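Local structure of adenylation domain (Streptomyces sp., 5N9X) at residues Thr185-Ala190 / Arg339-Phe344; Arg202-His207 / Val229-Trp234; Glu241-Val246 / Glu271-Pro276; Thr252-Thr257 / Arg279-Gly284. The protein is an adenylation domain of the ANL clan of AMP-binding enzymes, modelled with adenosine-5'-triphosphate and threonine bound. All blocks are in the same frame, centred on the assembly; numbering follows the deposited sequence.

How the contacts relate
Of the four contacts, contact 1 opens first, on helix 181-191, whose partner, 339-344, comes about 150 residues later; it thus closes the longest loop, and the other three contacts all lie within it. Contact 2 closes first, pairing strands 202-205 and 227-230, which helix 213-222 connects. Helix 239-248 then opens contact 3, and strand 253-256 opens contact 4 before 271-276 and 279-284 close them in turn, so these two cross along the chain. Contacts 2 and 4 are joined through Arg202 and Thr252, while Leu204 packs on Val246 of contact 3. Contact 1 stands apart, yet it reaches the same large mixed sheet as contact 4, about 18 Å away between centres.

Contact 1: Thr185-Ala190 / Arg339-Phe344; sequences TALFEA and RPLPGF
Leu341 O receives the N-H of Phe344 at 2.8 Å, closing a type I beta turn whose first three residues press against Ala190 of the helix. Across the contact everything is van der Waals. The methyl group of Ala190 fits against the start of the turn: its CB meets Leu341 CB at 3.8 Å and lies 4.2 Å from Gly343 N. The proline ring comes up beside the carbonyl of the same alanine, with Pro342 CG 3.3 Å from Ala190 O and CD only slightly farther. Here helix 181-191 is joined to the turn that follows strand 336-340 of the large mixed sheet, two parts of the AMP-binding fold far apart in sequence. One helical turn back, Leu187 starts out pointing away, but its CG stands anti to the backbone N (chi1 172°) and the end of the chain swings back. Leu187 CD1 thereby touches Leu341 CD1 at 4.0 Å, the two side chains crossing at a slant. Within the turn, the CA of Leu341 sits at the edge of the Phe344 ring and in its plane. Gln370 touches Leu187, Ala190, Leu341 and Phe344, bridging the two segments, and Trp216 of helix 213-222 packs on Leu187. The side chain of Leu187 lies about 9 Å from the bound threonine.

Contact 2: Arg202-His207 / Val229-Trp234; sequences RWLLFH and VVLPYW
Leu204 pairs with Val229 and Leu205 with Val230, as neighbouring parallel strands of a beta-alpha-beta unit in which helix 213-222 connects strand 202-205 to strand 227-230. Two backbone hydrogen bonds hold them, Val229 N to Trp203 O and Leu205 N to Val229 O, each 2.8 Å, with Val229 giving through its N-H and accepting through its carbonyl. The first is almost linear at the acceptor, with a C=O...N angle of 177°; in the second the donor is tilted 24° from the carbonyl plane.

Apolar contacts cover both faces of the pair. On the face of Leu204 and Val229, Leu204 has CG anti to its backbone N (chi1 -176°), which brings CD1 back over the neighbouring strand, 4.1 Å from Val229 CG1 and 3.6 Å from Val229 O. Val246 of helix 239-248 packs on Leu204 on this face. On the other, Leu205 CD2 approaches Val230 CG1 at 4.4 Å, and Ile218 and Glu217 of the connecting helix touch Leu205.

The strand turns off at its last paired residue: Leu205 is the centre of an inverse gamma turn, with a weak bond from Phe206 N to Leu204 O. Phe206 and Leu231 then run side by side in the same direction, and Leu231 CD2 meets Phe206 CD2 at 3.8 Å, obliquely to the ring.

Contact 3: Glu241-Val246 / Glu271-Pro276; sequences ETARVV and EGIDLP
Arg244 NH1 lies 2.8 Å from Glu271 OE1 in a salt bridge whose hydrogen bond is weak, bent to 118° at the hydrogen. The guanidinium and carboxylate planes stand 42° apart, and the two side chains cross at about a right angle. Bends at chi2 and chi3 fold the arginine over, whereas the glutamate reaches out extended. Both residues also touch a crystal neighbour, so the lattice may influence this pairing. Beneath the ion pair, Ile273 CD1 meets Ala243 CB at 3.6 Å and rests 4.1 Å from Arg244 CG, the aliphatic part of the arginine. Farther along the helix, Val246 CG1 touches Leu275 CD2 at 3.7 Å, again with side chains crossing nearly at right angles. The contact lays helix 239-248 against the connection from helix 258-271 to strand 280-284, the second half of the beta-alpha-beta crossover that starts from strand 253-256. Gly272, with positive phi, is the first residue past the helix, and alternate residues of the extended connection, Ile273 and Leu275, then turn inward. Behind them, Val268 packs on both Ala243 and Leu275, while Leu264 touches Ala243 and Trp296 reaches Leu275. Outward-facing Asp274 is held by a salt bridge from its OD1 to Arg299 NH2.

Contact 4: Thr252-Thr257 / Arg279-Gly284; sequences TVLNQT and RYVVFG
The Tyr280 ring is met at its edge, near its plane, by Val253, with CG2 of the valine 4.3 Å from CD2 of the tyrosine. Phe195 meets this ring edge-to-face, and Tyr280 OH is hydrogen-bonded to Ser196 N. Phe283, on the other side of the sheet, meets Phe261 edge-to-face. The Asn255 amide lies alongside Val282: its OD1 is 3.2 Å from Val282 CB and accepts a weak hydrogen bond from Trp216 NE1. Gln256 NE2 turns back to bond Asn255 O at 3.2 Å, in its amide plane.

These are parallel neighbours in the large mixed sheet, strands 253-256 and 280-284, linked by helix 258-271 as a beta-alpha-beta unit. Bonds alternate between them from Thr252 O, gripped by both Arg279 N and Tyr280 N at 2.8 Å, to Gly284 N on Gln256 O at 3.2 Å. Leu254 CD2 and Val281 CG1 touch at 4.1 Å on the Phe283 face. Arg279 runs beside Thr252, its CD 3.7 Å from Thr252 CB; its NH1 makes a salt bridge to Asp201 OD1, which also bonds Thr252 OG1, and its NH2 a hydrogen bond to Ser196 O. Thr257, at the N-cap of helix 258-271, bonds Ala260 N through OG1. The backbone bonding thus probably helps to place Gly284, which touches the bound threonine, while Asp201 probably balances the arginine's charge at the opposite end.

Contact 1: Thr185-Ala190 / Arg339-Phe344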
loop_
_atom_site.group_PDB
_atom_site.type_symbol
_atom_site.label_atom_id
_atom_site.label_comp_id
_atom_site.label_asym_id
_atom_site.label_seq_id
_atom_site.Cartn_x
_atom_site.Cartn_y
_atom_site.Cartn_z
ATOM N N THR A 185 -6.588 1.364 14.825
ATOM C CA THR A 185 -6.086 1.020 16.148
ATOM C C THR A 185 -6.086 -0.507 16.317
ATOM O O THR A 185 -5.162 -1.047 16.927
ATOM C CB THR A 185 -6.857 1.769 17.313
ATOM O OG1 THR A 185 -8.263 1.487 17.289
ATOM C CG2 THR A 185 -6.633 3.280 17.218
ATOM N N ALA A 186 -7.052 -1.217 15.738
ATOM C CA ALA A 186 -6.980 -2.686 15.753
ATOM C C ALA A 186 -5.742 -3.213 15.007
ATOM O O ALA A 186 -5.177 -4.224 15.407
ATOM C CB ALA A 186 -8.252 -3.310 15.163
ATOM N N LEU A 187 -5.321 -2.540 13.940
ATOM C CA LEU A 187 -4.100 -2.930 13.222
ATOM C C LEU A 187 -2.872 -2.982 14.163
ATOM O O LEU A 187 -2.199 -4.011 14.286
ATOM C CB LEU A 187 -3.830 -1.970 12.048
ATOM C CG LEU A 187 -2.459 -2.185 11.369
ATOM C CD1 LEU A 187 -2.358 -3.574 10.755
ATOM C CD2 LEU A 187 -2.126 -1.132 10.347
ATOM N N PHE A 188 -2.608 -1.873 14.846
ATOM C CA PHE A 188 -1.434 -1.782 15.719
ATOM C C PHE A 188 -1.553 -2.658 16.941
ATOM O O PHE A 188 -0.548 -3.187 17.393
ATOM C CB PHE A 188 -1.153 -0.315 16.102
ATOM C CG PHE A 188 -0.570 0.473 14.964
ATOM C CD1 PHE A 188 0.807 0.477 14.737
ATOM C CD2 PHE A 188 -1.407 1.133 14.056
ATOM C CE1 PHE A 188 1.339 1.171 13.662
ATOM C CE2 PHE A 188 -0.882 1.823 12.980
ATOM C CZ PHE A 188 0.491 1.837 12.777
ATOM N N GLU A 189 -2.758 -2.859 17.466
ATOM C CA GLU A 189 -2.881 -3.883 18.503
ATOM C C GLU A 189 -2.548 -5.295 17.960
ATOM O O GLU A 189 -1.820 -6.040 18.603
ATOM C CB GLU A 189 -4.263 -3.864 19.163
ATOM C CG GLU A 189 -4.249 -4.380 20.618
ATOM C CD GLU A 189 -3.451 -3.472 21.588
ATOM O OE1 GLU A 189 -3.719 -2.250 21.621
ATOM O OE2 GLU A 189 -2.554 -3.986 22.316
ATOM N N ALA A 190 -3.036 -5.649 16.775
ATOM C CA ALA A 190 -2.740 -6.972 16.217
ATOM C C ALA A 190 -1.225 -7.219 16.069
ATOM O O ALA A 190 -0.756 -8.364 16.158
ATOM C CB ALA A 190 -3.428 -7.144 14.870
ATOM N N ARG A 339 0.560 -16.233 8.547
ATOM C CA ARG A 339 -0.748 -16.315 9.219
ATOM C C ARG A 339 -1.474 -14.981 9.321
ATOM O O ARG A 339 -0.840 -13.951 9.431
ATOM C CB ARG A 339 -0.588 -16.887 10.629
ATOM C CG ARG A 339 -1.593 -17.977 10.971
ATOM C CD ARG A 339 -1.102 -18.862 12.100
ATOM N NE ARG A 339 -0.606 -20.129 11.576
ATOM C CZ ARG A 339 0.666 -20.517 11.654
ATOM N NH1 ARG A 339 1.562 -19.736 12.248
ATOM N NH2 ARG A 339 1.044 -21.685 11.143
ATOM N N PRO A 340 -2.809 -15.004 9.298
ATOM C CA PRO A 340 -3.594 -13.795 9.563
ATOM C C PRO A 340 -3.181 -13.092 10.860
ATOM O O PRO A 340 -2.829 -13.776 11.813
ATOM C CB PRO A 340 -5.021 -14.335 9.662
ATOM C CG PRO A 340 -5.026 -15.483 8.679
ATOM C CD PRO A 340 -3.658 -16.120 8.830
ATOM N N LEU A 341 -3.199 -11.763 10.894
ATOM C CA LEU A 341 -2.985 -11.049 12.164
ATOM C C LEU A 341 -3.991 -11.483 13.219
ATOM O O LEU A 341 -5.121 -11.834 12.883
ATOM C CB LEU A 341 -3.049 -9.531 11.966
ATOM C CG LEU A 341 -2.048 -9.047 10.917
ATOM C CD1 LEU A 341 -2.247 -7.575 10.512
ATOM C CD2 LEU A 341 -0.615 -9.293 11.426
ATOM N N PRO A 342 -3.559 -11.495 14.498
ATOM C CA PRO A 342 -4.390 -11.888 15.646
ATOM C C PRO A 342 -5.859 -11.469 15.559
ATOM O O PRO A 342 -6.728 -12.274 15.896
ATOM C CB PRO A 342 -3.686 -11.203 16.825
ATOM C CG PRO A 342 -2.245 -11.327 16.458
ATOM C CD PRO A 342 -2.162 -11.288 14.917
ATOM N N GLY A 343 -6.173 -10.271 15.106
ATOM C CA GLY A 343 -7.602 -9.934 15.073
ATOM C C GLY A 343 -8.501 -10.761 14.140
ATOM O O GLY A 343 -9.714 -10.855 14.342
ATOM N N PHE A 344 -7.899 -11.348 13.110
ATOM C CA PHE A 344 -8.628 -11.989 12.020
ATOM C C PHE A 344 -9.075 -13.417 12.223
ATOM O O PHE A 344 -8.336 -14.254 12.750
ATOM C CB PHE A 344 -7.772 -11.982 10.752
ATOM C CG PHE A 344 -7.509 -10.627 10.227
ATOM C CD1 PHE A 344 -8.446 -10.018 9.401
ATOM C CD2 PHE A 344 -6.325 -9.954 10.533
ATOM C CE1 PHE A 344 -8.219 -8.753 8.897
ATOM C CE2 PHE A 344 -6.093 -8.686 10.031
ATOM C CZ PHE A 344 -7.039 -8.085 9.212
#

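Contact 2: Arg202-His207 / Val229-Trp234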
loop_
_atom_site.group_PDB
_atom_site.type_symbol
_atom_site.label_atom_id
_atom_site.label_comp_id
_atom_site.label_asym_id
_atom_site.label_seq_id
_atom_site.Cartn_x
_atom_site.Cartn_y
_atom_site.Cartn_z
ATOM N N ARG A 202 13.287 4.823 13.974
ATOM C CA ARG A 202 13.085 5.798 12.927
ATOM C C ARG A 202 12.348 5.122 11.780
ATOM O O ARG A 202 12.848 4.144 11.207
ATOM C CB ARG A 202 14.401 6.375 12.428
ATOM C CG ARG A 202 14.950 7.542 13.227
ATOM C CD ARG A 202 16.167 7.100 14.002
ATOM N NE ARG A 202 16.900 8.230 14.548
ATOM C CZ ARG A 202 18.131 8.146 15.043
ATOM N NH1 ARG A 202 18.766 6.979 15.061
ATOM N NH2 ARG A 202 18.732 9.232 15.520
ATOM N N TRP A 203 11.168 5.645 11.451
ATOM C CA TRP A 203 10.365 5.114 10.363
ATOM C C TRP A 203 10.562 6.013 9.141
ATOM O O TRP A 203 10.676 7.232 9.269
ATOM C CB TRP A 203 8.892 5.054 10.756
ATOM C CG TRP A 203 8.548 3.991 11.773
ATOM C CD1 TRP A 203 8.982 3.918 13.067
ATOM C CD2 TRP A 203 7.660 2.888 11.588
ATOM N NE1 TRP A 203 8.436 2.834 13.685
ATOM C CE2 TRP A 203 7.626 2.174 12.804
ATOM C CE3 TRP A 203 6.898 2.431 10.513
ATOM C CZ2 TRP A 203 6.856 1.016 12.975
ATOM C CZ3 TRP A 203 6.132 1.305 10.680
ATOM C CH2 TRP A 203 6.116 0.600 11.907
ATOM N N LEU A 204 10.621 5.418 7.958
ATOM C CA LEU A 204 10.761 6.212 6.752
ATOM C C LEU A 204 9.383 6.412 6.151
ATOM O O LEU A 204 8.672 5.443 5.963
ATOM C CB LEU A 204 11.707 5.520 5.759
ATOM C CG LEU A 204 12.036 6.267 4.463
ATOM C CD1 LEU A 204 12.746 7.571 4.799
ATOM C CD2 LEU A 204 12.886 5.409 3.537
ATOM N N LEU A 205 8.976 7.647 5.876
ATOM C CA LEU A 205 7.753 7.846 5.094
ATOM C C LEU A 205 8.120 7.777 3.595
ATOM O O LEU A 205 8.396 8.787 2.938
ATOM C CB LEU A 205 7.048 9.159 5.456
ATOM C CG LEU A 205 5.772 9.449 4.642
ATOM C CD1 LEU A 205 4.660 8.578 5.136
ATOM C CD2 LEU A 205 5.341 10.910 4.772
ATOM N N PHE A 206 8.156 6.555 3.078
ATOM C CA PHE A 206 8.505 6.329 1.692
ATOM C C PHE A 206 7.295 6.473 0.743
ATOM O O PHE A 206 7.460 6.807 -0.429
ATOM C CB PHE A 206 9.161 4.941 1.556
ATOM C CG PHE A 206 9.668 4.633 0.172
ATOM C CD1 PHE A 206 8.819 4.097 -0.792
ATOM C CD2 PHE A 206 10.979 4.911 -0.181
ATOM C CE1 PHE A 206 9.278 3.821 -2.069
ATOM C CE2 PHE A 206 11.445 4.636 -1.464
ATOM C CZ PHE A 206 10.593 4.092 -2.402
ATOM N N HIS A 207 6.088 6.250 1.251
ATOM C CA HIS A 207 4.929 6.096 0.369
ATOM C C HIS A 207 3.948 7.282 0.332
ATOM O O HIS A 207 3.862 8.070 1.269
ATOM C CB HIS A 207 4.160 4.814 0.743
ATOM C CG HIS A 207 4.934 3.556 0.507
ATOM N ND1 HIS A 207 5.721 2.962 1.475
ATOM C CD2 HIS A 207 5.061 2.790 -0.598
ATOM C CE1 HIS A 207 6.274 1.872 0.979
ATOM N NE2 HIS A 207 5.887 1.740 -0.275
ATOM N N VAL A 229 10.813 9.976 9.531
ATOM C CA VAL A 229 11.674 10.632 8.563
ATOM C C VAL A 229 10.941 10.844 7.223
ATOM O O VAL A 229 10.596 9.880 6.544
ATOM C CB VAL A 229 12.948 9.817 8.360
ATOM C CG1 VAL A 229 13.888 10.522 7.406
ATOM C CG2 VAL A 229 13.613 9.579 9.707
ATOM N N VAL A 230 10.690 12.094 6.849
ATOM C CA VAL A 230 9.898 12.360 5.645
ATOM C C VAL A 230 10.800 12.378 4.428
ATOM O O VAL A 230 11.759 13.138 4.400
ATOM C CB VAL A 230 9.137 13.700 5.724
ATOM C CG1 VAL A 230 8.445 14.018 4.384
ATOM C CG2 VAL A 230 8.131 13.672 6.855
ATOM N N LEU A 231 10.531 11.527 3.443
ATOM C CA LEU A 231 11.302 11.587 2.208
ATOM C C LEU A 231 10.748 12.765 1.401
ATOM O O LEU A 231 9.657 12.676 0.836
ATOM C CB LEU A 231 11.233 10.254 1.447
ATOM C CG LEU A 231 12.426 9.880 0.563
ATOM C CD1 LEU A 231 13.716 10.170 1.316
ATOM C CD2 LEU A 231 12.377 8.406 0.121
ATOM N N PRO A 232 11.473 13.899 1.386
ATOM C CA PRO A 232 10.881 15.081 0.740
ATOM C C PRO A 232 10.687 14.839 -0.755
ATOM O O PRO A 232 11.373 14.001 -1.328
ATOM C CB PRO A 232 11.907 16.186 1.010
ATOM C CG PRO A 232 13.207 15.446 1.164
ATOM C CD PRO A 232 12.874 14.121 1.785
ATOM N N TYR A 233 9.759 15.542 -1.382
ATOM C CA TYR A 233 9.324 15.155 -2.720
ATOM C C TYR A 233 10.251 15.673 -3.850
ATOM O O TYR A 233 10.330 16.877 -4.127
ATOM C CB TYR A 233 7.874 15.608 -2.907
ATOM C CG TYR A 233 7.296 15.354 -4.272
ATOM C CD1 TYR A 233 6.944 14.069 -4.674
ATOM C CD2 TYR A 233 7.050 16.407 -5.142
ATOM C CE1 TYR A 233 6.400 13.840 -5.930
ATOM C CE2 TYR A 233 6.509 16.196 -6.390
ATOM C CZ TYR A 233 6.183 14.914 -6.785
ATOM O OH TYR A 233 5.640 14.716 -8.037
ATOM N N TRP A 234 10.941 14.725 -4.492
ATOM C CA TRP A 234 12.036 14.972 -5.444
ATOM C C TRP A 234 12.092 13.750 -6.379
ATOM O O TRP A 234 12.504 12.661 -5.967
ATOM C CB TRP A 234 13.362 15.203 -4.676
ATOM C CG TRP A 234 14.682 15.182 -5.454
ATOM C CD1 TRP A 234 14.892 15.540 -6.759
ATOM C CD2 TRP A 234 15.968 14.771 -4.946
ATOM N NE1 TRP A 234 16.221 15.377 -7.091
ATOM C CE2 TRP A 234 16.901 14.904 -5.997
ATOM C CE3 TRP A 234 16.418 14.304 -3.702
ATOM C CZ2 TRP A 234 18.259 14.581 -5.840
ATOM C CZ3 TRP A 234 17.766 13.985 -3.551
ATOM C CH2 TRP A 234 18.667 14.127 -4.614
#

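Contact 3: Glu241-Val246 / Glu271-Pro276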
loop_
_atom_site.group_PDB
_atom_site.type_symbol
_atom_site.label_atom_id
_atom_site.label_comp_id
_atom_site.label_asym_id
_atom_site.label_seq_id
_atom_site.Cartn_x
_atom_site.Cartn_y
_atom_site.Cartn_z
ATOM N N GLU A 241 20.344 7.452 -3.949
ATOM C CA GLU A 241 20.137 8.540 -2.993
ATOM C C GLU A 241 19.214 8.101 -1.859
ATOM O O GLU A 241 19.382 8.483 -0.704
ATOM C CB GLU A 241 19.566 9.769 -3.703
ATOM C CG GLU A 241 20.626 10.749 -4.199
ATOM C CD GLU A 241 20.360 11.251 -5.609
ATOM O OE1 GLU A 241 19.244 11.034 -6.131
ATOM O OE2 GLU A 241 21.267 11.877 -6.193
ATOM N N THR A 242 18.224 7.300 -2.214
ATOM C CA THR A 242 17.277 6.763 -1.264
ATOM C C THR A 242 18.025 5.886 -0.276
ATOM O O THR A 242 17.916 6.045 0.946
ATOM C CB THR A 242 16.186 5.958 -1.994
ATOM O OG1 THR A 242 15.466 6.838 -2.863
ATOM C CG2 THR A 242 15.243 5.268 -1.012
ATOM N N ALA A 243 18.793 4.954 -0.820
ATOM C CA ALA A 243 19.680 4.148 0.002
ATOM C C ALA A 243 20.535 5.025 0.935
ATOM O O ALA A 243 20.675 4.723 2.112
ATOM C CB ALA A 243 20.566 3.272 -0.880
ATOM N N ARG A 244 21.073 6.125 0.428
ATOM C CA ARG A 244 22.021 6.899 1.214
ATOM C C ARG A 244 21.330 7.600 2.381
ATOM O O ARG A 244 21.844 7.620 3.499
ATOM C CB ARG A 244 22.775 7.875 0.306
ATOM C CG ARG A 244 24.092 7.277 -0.181
ATOM C CD ARG A 244 24.340 7.396 -1.692
ATOM N NE ARG A 244 24.834 8.699 -2.117
ATOM C CZ ARG A 244 25.478 8.930 -3.260
ATOM N NH1 ARG A 244 25.741 7.945 -4.109
ATOM N NH2 ARG A 244 25.876 10.158 -3.552
ATOM N N VAL A 245 20.138 8.121 2.136
ATOM C CA VAL A 245 19.326 8.689 3.203
ATOM C C VAL A 245 18.974 7.637 4.259
ATOM O O VAL A 245 19.007 7.903 5.469
ATOM C CB VAL A 245 18.035 9.303 2.639
ATOM C CG1 VAL A 245 17.053 9.629 3.764
ATOM C CG2 VAL A 245 18.365 10.531 1.807
ATOM N N VAL A 246 18.657 6.432 3.800
ATOM C CA VAL A 246 18.272 5.363 4.717
ATOM C C VAL A 246 19.388 5.049 5.731
ATOM O O VAL A 246 19.126 4.863 6.925
ATOM C CB VAL A 246 17.886 4.089 3.952
ATOM C CG1 VAL A 246 17.941 2.855 4.849
ATOM C CG2 VAL A 246 16.514 4.269 3.305
ATOM N N GLU A 271 26.879 0.361 -4.490
ATOM C CA GLU A 271 27.700 1.309 -3.751
ATOM C C GLU A 271 28.302 0.669 -2.470
ATOM O O GLU A 271 29.178 1.234 -1.830
ATOM C CB GLU A 271 26.866 2.559 -3.425
ATOM C CG GLU A 271 27.637 3.666 -2.700
ATOM C CD GLU A 271 27.095 5.057 -2.983
ATOM O OE1 GLU A 271 26.926 5.390 -4.180
ATOM O OE2 GLU A 271 26.856 5.806 -2.005
ATOM N N GLY A 272 27.839 -0.521 -2.106
ATOM C CA GLY A 272 28.369 -1.193 -0.929
ATOM C C GLY A 272 27.943 -0.522 0.360
ATOM O O GLY A 272 28.708 -0.399 1.325
ATOM N N ILE A 273 26.703 -0.083 0.391
ATOM C CA ILE A 273 26.240 0.614 1.567
ATOM C C ILE A 273 25.976 -0.359 2.726
ATOM O O ILE A 273 25.507 -1.489 2.525
ATOM C CB ILE A 273 24.996 1.432 1.244
ATOM C CG1 ILE A 273 25.327 2.461 0.158
ATOM C CG2 ILE A 273 24.472 2.105 2.495
ATOM C CD1 ILE A 273 24.090 3.171 -0.429
ATOM N N ASP A 274 26.311 0.057 3.940
ATOM C CA ASP A 274 25.961 -0.760 5.090
ATOM C C ASP A 274 24.790 -0.105 5.815
ATOM O O ASP A 274 24.671 1.122 5.839
ATOM C CB ASP A 274 27.168 -0.952 6.018
ATOM C CG ASP A 274 26.956 -2.086 7.021
ATOM O OD1 ASP A 274 26.452 -3.171 6.619
ATOM O OD2 ASP A 274 27.298 -1.892 8.212
ATOM N N LEU A 275 23.906 -0.917 6.378
ATOM C CA LEU A 275 22.777 -0.366 7.118
ATOM C C LEU A 275 22.635 -0.968 8.515
ATOM O O LEU A 275 21.638 -1.610 8.820
ATOM C CB LEU A 275 21.485 -0.554 6.321
ATOM C CG LEU A 275 21.517 0.025 4.900
ATOM C CD1 LEU A 275 20.460 -0.593 3.980
ATOM C CD2 LEU A 275 21.409 1.521 4.934
ATOM N N PRO A 276 23.633 -0.748 9.383
ATOM C CA PRO A 276 23.643 -1.458 10.674
ATOM C C PRO A 276 22.457 -1.123 11.596
ATOM O O PRO A 276 22.132 -1.902 12.497
ATOM C CB PRO A 276 24.954 -0.994 11.307
ATOM C CG PRO A 276 25.180 0.367 10.721
ATOM C CD PRO A 276 24.734 0.230 9.288
#

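Contact 4: Thr252-Thr257 / Arg279-Gly284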
loop_
_atom_site.group_PDB
_atom_site.type_symbol
_atom_site.label_atom_id
_atom_site.label_comp_id
_atom_site.label_asym_id
_atom_site.label_seq_id
_atom_site.Cartn_x
_atom_site.Cartn_y
_atom_site.Cartn_z
ATOM N N THR A 252 15.388 2.541 11.138
ATOM C CA THR A 252 15.318 1.218 11.751
ATOM C C THR A 252 14.139 0.384 11.197
ATOM O O THR A 252 14.145 -0.846 11.276
ATOM C CB THR A 252 15.197 1.328 13.296
ATOM O OG1 THR A 252 13.975 1.986 13.636
ATOM C CG2 THR A 252 16.361 2.134 13.878
ATOM N N VAL A 253 13.123 1.055 10.659
ATOM C CA VAL A 253 11.950 0.361 10.132
ATOM C C VAL A 253 11.663 0.812 8.705
ATOM O O VAL A 253 11.120 1.895 8.478
ATOM C CB VAL A 253 10.689 0.591 11.007
ATOM C CG1 VAL A 253 9.491 -0.152 10.415
ATOM C CG2 VAL A 253 10.948 0.134 12.454
ATOM N N LEU A 254 12.048 -0.011 7.738
ATOM C CA LEU A 254 11.854 0.347 6.343
ATOM C C LEU A 254 10.704 -0.477 5.733
ATOM O O LEU A 254 10.672 -1.712 5.852
ATOM C CB LEU A 254 13.169 0.169 5.557
ATOM C CG LEU A 254 13.049 0.288 4.028
ATOM C CD1 LEU A 254 12.664 1.679 3.621
ATOM C CD2 LEU A 254 14.358 -0.064 3.377
ATOM N N ASN A 255 9.752 0.228 5.116
ATOM C CA ASN A 255 8.634 -0.375 4.359
ATOM C C ASN A 255 8.795 -0.224 2.850
ATOM O O ASN A 255 9.005 0.864 2.342
ATOM C CB ASN A 255 7.297 0.246 4.783
ATOM C CG ASN A 255 6.890 -0.150 6.181
ATOM O OD1 ASN A 255 6.295 -1.210 6.381
ATOM N ND2 ASN A 255 7.200 0.697 7.157
ATOM N N GLN A 256 8.671 -1.327 2.132
ATOM C CA GLN A 256 8.941 -1.349 0.696
ATOM C C GLN A 256 7.960 -2.264 -0.020
ATOM O O GLN A 256 7.555 -3.287 0.505
ATOM C CB GLN A 256 10.378 -1.825 0.426
ATOM C CG GLN A 256 11.510 -0.875 0.796
ATOM C CD GLN A 256 11.724 0.213 -0.242
ATOM O OE1 GLN A 256 12.539 0.060 -1.156
ATOM N NE2 GLN A 256 10.991 1.317 -0.111
ATOM N N THR A 257 7.578 -1.912 -1.235
ATOM C CA THR A 257 7.013 -2.931 -2.094
ATOM C C THR A 257 8.169 -3.785 -2.585
ATOM O O THR A 257 9.312 -3.360 -2.531
ATOM C CB THR A 257 6.250 -2.347 -3.247
ATOM O OG1 THR A 257 7.155 -1.580 -4.030
ATOM C CG2 THR A 257 5.116 -1.474 -2.724
ATOM N N ARG A 279 16.389 -2.459 11.554
ATOM C CA ARG A 279 15.867 -3.549 12.377
ATOM C C ARG A 279 14.827 -4.344 11.617
ATOM O O ARG A 279 14.782 -5.558 11.727
ATOM C CB ARG A 279 15.265 -3.030 13.699
ATOM C CG ARG A 279 16.193 -2.203 14.552
ATOM C CD ARG A 279 15.434 -1.534 15.691
ATOM N NE ARG A 279 14.956 -2.508 16.665
ATOM C CZ ARG A 279 13.672 -2.736 16.953
ATOM N NH1 ARG A 279 12.704 -2.064 16.322
ATOM N NH2 ARG A 279 13.349 -3.658 17.860
ATOM N N TYR A 280 13.994 -3.657 10.841
ATOM C CA TYR A 280 12.947 -4.333 10.068
ATOM C C TYR A 280 12.840 -3.818 8.651
ATOM O O TYR A 280 12.840 -2.618 8.414
ATOM C CB TYR A 280 11.571 -4.164 10.719
ATOM C CG TYR A 280 11.348 -4.839 12.043
ATOM C CD1 TYR A 280 11.033 -6.191 12.110
ATOM C CD2 TYR A 280 11.392 -4.108 13.224
ATOM C CE1 TYR A 280 10.797 -6.818 13.336
ATOM C CE2 TYR A 280 11.154 -4.699 14.447
ATOM C CZ TYR A 280 10.859 -6.061 14.507
ATOM O OH TYR A 280 10.623 -6.652 15.736
ATOM N N VAL A 281 12.721 -4.727 7.707
ATOM C CA VAL A 281 12.219 -4.349 6.401
ATOM C C VAL A 281 10.902 -5.090 6.205
ATOM O O VAL A 281 10.858 -6.291 6.297
ATOM C CB VAL A 281 13.197 -4.662 5.278
ATOM C CG1 VAL A 281 12.835 -3.868 4.031
ATOM C CG2 VAL A 281 14.605 -4.315 5.715
ATOM N N VAL A 282 9.834 -4.346 5.966
ATOM C CA VAL A 282 8.506 -4.912 5.839
ATOM C C VAL A 282 8.110 -4.777 4.402
ATOM O O VAL A 282 8.234 -3.701 3.844
ATOM C CB VAL A 282 7.467 -4.198 6.760
ATOM C CG1 VAL A 282 6.048 -4.575 6.384
ATOM C CG2 VAL A 282 7.723 -4.518 8.209
ATOM N N PHE A 283 7.653 -5.868 3.800
ATOM C CA PHE A 283 7.200 -5.850 2.420
ATOM C C PHE A 283 5.695 -5.849 2.395
ATOM O O PHE A 283 5.059 -6.539 3.207
ATOM C CB PHE A 283 7.714 -7.073 1.648
ATOM C CG PHE A 283 9.203 -7.223 1.674
ATOM C CD1 PHE A 283 9.836 -7.808 2.767
ATOM C CD2 PHE A 283 9.975 -6.786 0.611
ATOM C CE1 PHE A 283 11.217 -7.960 2.800
ATOM C CE2 PHE A 283 11.368 -6.944 0.632
ATOM C CZ PHE A 283 11.987 -7.530 1.724
ATOM N N GLY A 284 5.117 -5.124 1.447
ATOM C CA GLY A 284 3.693 -5.232 1.221
ATOM C C GLY A 284 3.256 -4.880 -0.180
ATOM O O GLY A 284 3.933 -4.150 -0.889
#